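Local coordinates for protein omega transaminase (Pseudomonas sp., PDB 5LHA) that transfers amino groups between amines and carbonyl compounds using a vitamin B6 cofactor, here bound in its pyridoxamine phosphate form, at residues N45-I50 / I67-A72; E349-P354 / P435-R440. All coordinates share one frame; numbering follows the deposited sequence.

Contact 1: N45-I50 / I67-A72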
loop_
_atom_site.group_PDB
_atom_site.type_symbol
_atom_site.label_atom_id
_atom_site.label_comp_id
_atom_site.label_asym_id
_atom_site.label_seq_id
_atom_site.Cartn_x
_atom_site.Cartn_y
_atom_site.Cartn_z
ATOM N N ASN A 45 29.375 -28.223 23.479
ATOM C CA ASN A 45 29.401 -26.803 23.153
ATOM C C ASN A 45 30.613 -26.441 22.292
ATOM O O ASN A 45 31.004 -25.267 22.230
ATOM C CB ASN A 45 29.357 -25.953 24.429
ATOM C CG ASN A 45 28.058 -26.140 25.226
ATOM O OD1 ASN A 45 27.071 -26.640 24.702
ATOM N ND2 ASN A 45 28.062 -25.726 26.488
ATOM N N TYR A 46 31.200 -27.422 21.602
ATOM C CA TYR A 46 32.375 -27.212 20.769
ATOM C C TYR A 46 32.065 -27.600 19.330
ATOM O O TYR A 46 31.228 -28.469 19.070
ATOM C CB TYR A 46 33.584 -28.026 21.277
ATOM C CG TYR A 46 34.206 -27.479 22.543
ATOM C CD1 TYR A 46 33.674 -27.781 23.790
ATOM C CD2 TYR A 46 35.325 -26.656 22.490
ATOM C CE1 TYR A 46 34.239 -27.274 24.950
ATOM C CE2 TYR A 46 35.896 -26.144 23.640
ATOM C CZ TYR A 46 35.353 -26.457 24.873
ATOM O OH TYR A 46 35.929 -25.944 26.024
ATOM N N ILE A 47 32.722 -26.912 18.388
ATOM C CA ILE A 47 32.639 -27.239 16.969
ATOM C C ILE A 47 34.048 -27.273 16.386
ATOM O O ILE A 47 34.976 -26.639 16.894
ATOM C CB ILE A 47 31.751 -26.252 16.174
ATOM C CG1 ILE A 47 32.321 -24.838 16.256
ATOM C CG2 ILE A 47 30.331 -26.284 16.705
ATOM C CD1 ILE A 47 31.385 -23.753 15.797
ATOM N N THR A 48 34.190 -28.024 15.296
ATOM C CA THR A 48 35.473 -28.242 14.641
ATOM C C THR A 48 35.311 -28.017 13.144
ATOM O O THR A 48 34.361 -28.524 12.539
ATOM C CB THR A 48 35.987 -29.652 14.941
ATOM O OG1 THR A 48 35.862 -29.904 16.345
ATOM C CG2 THR A 48 37.457 -29.814 14.543
ATOM N N ASP A 49 36.238 -27.275 12.544
ATOM C CA ASP A 49 36.135 -26.984 11.124
ATOM C C ASP A 49 36.790 -28.096 10.306
ATOM O O ASP A 49 37.277 -29.090 10.845
ATOM C CB ASP A 49 36.724 -25.601 10.821
ATOM C CG ASP A 49 38.205 -25.501 11.118
ATOM O OD1 ASP A 49 38.874 -26.531 11.295
ATOM O OD2 ASP A 49 38.707 -24.363 11.180
ATOM N N ILE A 50 36.760 -27.951 8.977
ATOM C CA ILE A 50 37.358 -28.939 8.083
ATOM C C ILE A 50 38.875 -28.982 8.178
ATOM O O ILE A 50 39.494 -29.881 7.601
ATOM C CB ILE A 50 36.986 -28.683 6.607
ATOM C CG1 ILE A 50 37.451 -27.276 6.174
ATOM C CG2 ILE A 50 35.504 -28.909 6.399
ATOM C CD1 ILE A 50 37.442 -27.006 4.659
ATOM N N ILE A 67 20.954 -26.808 23.990
ATOM C CA ILE A 67 21.298 -27.981 24.785
ATOM C C ILE A 67 22.647 -28.571 24.407
ATOM O O ILE A 67 23.042 -29.597 24.980
ATOM C CB ILE A 67 20.213 -29.065 24.679
ATOM C CG1 ILE A 67 20.196 -29.644 23.261
ATOM C CG2 ILE A 67 18.867 -28.485 25.087
ATOM C CD1 ILE A 67 19.212 -30.770 23.061
ATOM N N GLY A 68 23.336 -27.998 23.428
ATOM C CA GLY A 68 24.601 -28.526 22.963
ATOM C C GLY A 68 24.452 -29.446 21.762
ATOM O O GLY A 68 23.389 -29.998 21.484
ATOM N N HIS A 69 25.556 -29.634 21.051
ATOM C CA HIS A 69 25.527 -30.503 19.887
ATOM C C HIS A 69 25.530 -31.970 20.306
ATOM O O HIS A 69 26.034 -32.336 21.372
ATOM C CB HIS A 69 26.729 -30.245 18.974
ATOM C CG HIS A 69 26.810 -28.850 18.442
ATOM N ND1 HIS A 69 26.159 -28.456 17.294
ATOM C CD2 HIS A 69 27.505 -27.769 18.870
ATOM C CE1 HIS A 69 26.421 -27.182 17.056
ATOM N NE2 HIS A 69 27.238 -26.743 17.996
ATOM N N ASN A 70 24.928 -32.808 19.460
ATOM C CA ASN A 70 25.096 -34.266 19.522
ATOM C C ASN A 70 24.540 -34.879 20.813
ATOM O O ASN A 70 25.119 -35.814 21.370
ATOM C CB ASN A 70 26.562 -34.650 19.326
ATOM C CG ASN A 70 26.726 -35.995 18.650
ATOM O OD1 ASN A 70 25.807 -36.500 18.014
ATOM N ND2 ASN A 70 27.914 -36.569 18.762
ATOM N N ARG A 71 23.410 -34.362 21.294
ATOM C CA ARG A 71 22.731 -34.965 22.443
ATOM C C ARG A 71 22.072 -36.282 22.027
ATOM O O ARG A 71 21.235 -36.303 21.115
ATOM C CB ARG A 71 21.691 -34.005 23.017
ATOM C CG ARG A 71 22.269 -32.736 23.650
ATOM C CD ARG A 71 23.167 -33.045 24.852
ATOM N NE ARG A 71 22.440 -33.597 25.992
ATOM C CZ ARG A 71 21.990 -32.880 27.020
ATOM N NH1 ARG A 71 22.186 -31.567 27.067
ATOM N NH2 ARG A 71 21.340 -33.478 28.010
ATOM N N ALA A 72 22.445 -37.382 22.702
ATOM C CA ALA A 72 22.006 -38.712 22.279
ATOM C C ALA A 72 20.490 -38.860 22.361
ATOM O O ALA A 72 19.853 -39.338 21.416
ATOM C CB ALA A 72 22.705 -39.784 23.117
#
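The backbones of N45 and G68 come closest, with 5.1 Å between their CA atoms, where the start of strand 46-49 passes the loop that leads into helix 72-85. N45 reaches across with its amide oxygen: OD1 lies 3.6 Å from G68 CA. Its ND2 serves other partners, T437 OG1 and E442 OE1. G68 has little choice of residue. A beta carbon here would crowd N45 OD1, and the positive phi of G68 (95°) would also press one against I67 O.

H69 makes the largest single contribution. Its CB points toward the strand and carries the imidazole to I47. The methyl CG2 of I47 sits 3.4 Å from H69 NE2, at a slant to the ring plane. A chi1 of 61° sets CG1 of I47 between the backbone N and the carbonyl carbon. This leaves CG2, which meets the ring, anti to the carbonyl carbon. The carbonyl oxygen of Y46 lies 3.8 Å from H69 CD2, also obliquely. NE2 is hydrogen-bonded to D57 OD2 on the neighbouring strand 54-57.

Strand 46-49 belongs to the seven-stranded mixed sheet that runs from strand 37-43 to strand 378-384 in this fold type I transaminase, between the antiparallel strands 37-43 and 54-57. Y87 and Y88 of the second subunit pack on H69 and I47. With an alanine here instead of H69, D57 OD2 is likely to lose its imidazole partner and the I47 methyl would face a gap.

The loop is also tied to itself. R71 NH1 donates to I67 O at 3.0 Å, in the guanidinium plane and on a carbonyl lone pair, while R71 holds the N-cap position of helix 72-85.

Contact 2: E349-P354 / P435-R440; sequences EAEDLP and PLTLTR
L353 packs against L436 and T437, and its side chain can be followed outward from the backbone. CB points toward the other segment and meets L436 CB at 3.9 Å. CG is anti to the carbonyl carbon of L353 (chi1 -66°). From there CD1 continues the extended line of the chain, and CD2 branches off to do the touching. CD2 lies 3.7 Å from T437 CG2 and 3.9 Å from L436 O. The side chains of L353 and T437 run side by side and point the same way, so they meet along their flanks. On the backbone side, L353 O is 4.1 Å from L436 CB.

The same T437 methyl has a second neighbour. E351 OE1 approaches it at 4.1 Å, with the glutamate chain extended beyond CG. This is a loose contact at the exposed edge. The other carboxylate oxygen, OE2, forms a salt bridge with R71.

P435 to L438 make a type I beta turn, closed by L438 N donating to P435 O at 3.1 Å. The turn presents L436 and T437 to L353. N356 ties it down from the first turn of helix 353-368: its ND2 is hydrogen-bonded to both L436 O and L438 O. The buried L436 side chain also rests on N66 and L386. The L436 side chain is about 14 Å from a bound pyridoxamine phosphate.

Residues 349-354 form the bend between helix 335-350 and helix 353-368, with D352 at the N-cap of the second. V348 near the end of the first helix packs on L353 and P354. The facing turn links strand 429-432 to helix 440-457, whose N-cap T439 holds E442 N through OG1.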
loop_
_atom_site.group_PDB
_atom_site.type_symbol
_atom_site.label_atom_id
_atom_site.label_comp_id
_atom_site.label_asym_id
_atom_site.label_seq_id
_atom_site.Cartn_x
_atom_site.Cartn_y
_atom_site.Cartn_z
ATOM N N GLU A 349 13.993 -28.333 31.051
ATOM C CA GLU A 349 13.404 -28.303 32.383
ATOM C C GLU A 349 14.199 -29.147 33.369
ATOM O O GLU A 349 14.337 -28.770 34.538
ATOM C CB GLU A 349 11.955 -28.767 32.303
ATOM C CG GLU A 349 11.078 -27.790 31.530
ATOM C CD GLU A 349 9.630 -28.217 31.477
ATOM O OE1 GLU A 349 9.376 -29.409 31.215
ATOM O OE2 GLU A 349 8.745 -27.363 31.689
ATOM N N ALA A 350 14.698 -30.306 32.932
ATOM C CA ALA A 350 15.433 -31.177 33.843
ATOM C C ALA A 350 16.724 -30.527 34.320
ATOM O O ALA A 350 17.090 -30.645 35.495
ATOM C CB ALA A 350 15.727 -32.522 33.175
ATOM N N GLU A 351 17.437 -29.849 33.421
ATOM C CA GLU A 351 18.740 -29.276 33.731
ATOM C C GLU A 351 18.688 -27.800 34.112
ATOM O O GLU A 351 19.747 -27.174 34.238
ATOM C CB GLU A 351 19.669 -29.501 32.540
ATOM C CG GLU A 351 19.823 -30.987 32.256
ATOM C CD GLU A 351 20.732 -31.295 31.100
ATOM O OE1 GLU A 351 21.213 -30.353 30.439
ATOM O OE2 GLU A 351 20.937 -32.494 30.823
ATOM N N ASP A 352 17.499 -27.265 34.372
ATOM C CA ASP A 352 17.260 -25.842 34.634
ATOM C C ASP A 352 18.150 -24.933 33.784
ATOM O O ASP A 352 18.935 -24.136 34.291
ATOM C CB ASP A 352 17.454 -25.536 36.115
ATOM C CG ASP A 352 16.949 -24.156 36.507
ATOM O OD1 ASP A 352 16.051 -23.605 35.826
ATOM O OD2 ASP A 352 17.457 -23.626 37.517
ATOM N N LEU A 353 17.991 -25.040 32.468
ATOM C CA LEU A 353 18.803 -24.229 31.573
ATOM C C LEU A 353 18.456 -22.745 31.714
ATOM O O LEU A 353 19.347 -21.900 31.541
ATOM C CB LEU A 353 18.650 -24.700 30.127
ATOM C CG LEU A 353 19.191 -26.106 29.858
ATOM C CD1 LEU A 353 19.166 -26.427 28.369
ATOM C CD2 LEU A 353 20.593 -26.251 30.436
ATOM N N PRO A 354 17.200 -22.369 32.005
ATOM C CA PRO A 354 16.962 -20.957 32.348
ATOM C C PRO A 354 17.733 -20.524 33.582
ATOM O O PRO A 354 18.208 -19.385 33.641
ATOM C CB PRO A 354 15.444 -20.894 32.553
ATOM C CG PRO A 354 14.909 -22.011 31.757
ATOM C CD PRO A 354 15.927 -23.098 31.826
ATOM N N PRO A 435 25.583 -22.016 23.985
ATOM C CA PRO A 435 24.560 -22.917 24.531
ATOM C C PRO A 435 24.280 -22.602 25.991
ATOM O O PRO A 435 25.135 -22.091 26.717
ATOM C CB PRO A 435 25.177 -24.309 24.358
ATOM C CG PRO A 435 26.107 -24.163 23.176
ATOM C CD PRO A 435 26.646 -22.751 23.267
ATOM N N LEU A 436 23.054 -22.894 26.413
ATOM C CA LEU A 436 22.651 -22.597 27.783
ATOM C C LEU A 436 23.268 -23.553 28.794
ATOM O O LEU A 436 23.150 -23.315 30.002
ATOM C CB LEU A 436 21.127 -22.613 27.885
ATOM C CG LEU A 436 20.435 -21.629 26.930
ATOM C CD1 LEU A 436 18.961 -21.458 27.274
ATOM C CD2 LEU A 436 21.133 -20.268 26.872
ATOM N N THR A 437 23.923 -24.615 28.331
ATOM C CA THR A 437 24.690 -25.501 29.193
ATOM C C THR A 437 26.085 -24.968 29.507
ATOM O O THR A 437 26.856 -25.677 30.161
ATOM C CB THR A 437 24.784 -26.893 28.564
ATOM O OG1 THR A 437 25.395 -26.799 27.272
ATOM C CG2 THR A 437 23.395 -27.516 28.441
ATOM N N LEU A 438 26.410 -23.746 29.074
ATOM C CA LEU A 438 27.721 -23.159 29.329
ATOM C C LEU A 438 28.086 -23.240 30.805
ATOM O O LEU A 438 27.258 -23.000 31.684
ATOM C CB LEU A 438 27.734 -21.701 28.881
ATOM C CG LEU A 438 29.113 -21.055 28.789
ATOM C CD1 LEU A 438 29.760 -21.400 27.464
ATOM C CD2 LEU A 438 28.999 -19.555 28.954
ATOM N N THR A 439 29.335 -23.596 31.079
ATOM C CA THR A 439 29.823 -23.715 32.444
ATOM C C THR A 439 30.635 -22.485 32.838
ATOM O O THR A 439 30.953 -21.626 32.011
ATOM C CB THR A 439 30.663 -24.985 32.599
ATOM O OG1 THR A 439 31.848 -24.879 31.801
ATOM C CG2 THR A 439 29.869 -26.196 32.147
ATOM N N ARG A 440 30.947 -22.397 34.135
ATOM C CA ARG A 440 31.904 -21.397 34.604
ATOM C C ARG A 440 33.189 -21.461 33.789
ATOM O O ARG A 440 33.685 -20.441 33.295
ATOM C CB ARG A 440 32.227 -21.623 36.082
ATOM C CG ARG A 440 31.125 -21.311 37.072
ATOM C CD ARG A 440 31.718 -21.308 38.474
ATOM N NE ARG A 440 30.748 -21.028 39.529
ATOM C CZ ARG A 440 31.004 -21.198 40.821
ATOM N NH1 ARG A 440 32.191 -21.650 41.204
ATOM N NH2 ARG A 440 30.081 -20.924 41.731
#

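The two contacts lie on the same side of the chain's centre, with their own centres about 15 Å apart. Both segments of contact 1 come earlier in the chain than either segment of contact 2. They touch directly through both of their halves. N45 joins residues 45-50 to the 435-440 turn, and R71 joins the 67-72 loop to the 349-354 bend. Contact 1 uses strand 46-49, and the turn of contact 2 follows strand 429-432 of the same seven-stranded mixed sheet. The N-terminal and C-terminal parts of the chain are thus brought together, as in other fold type I enzymes. Only contact 1 also meets the second subunit.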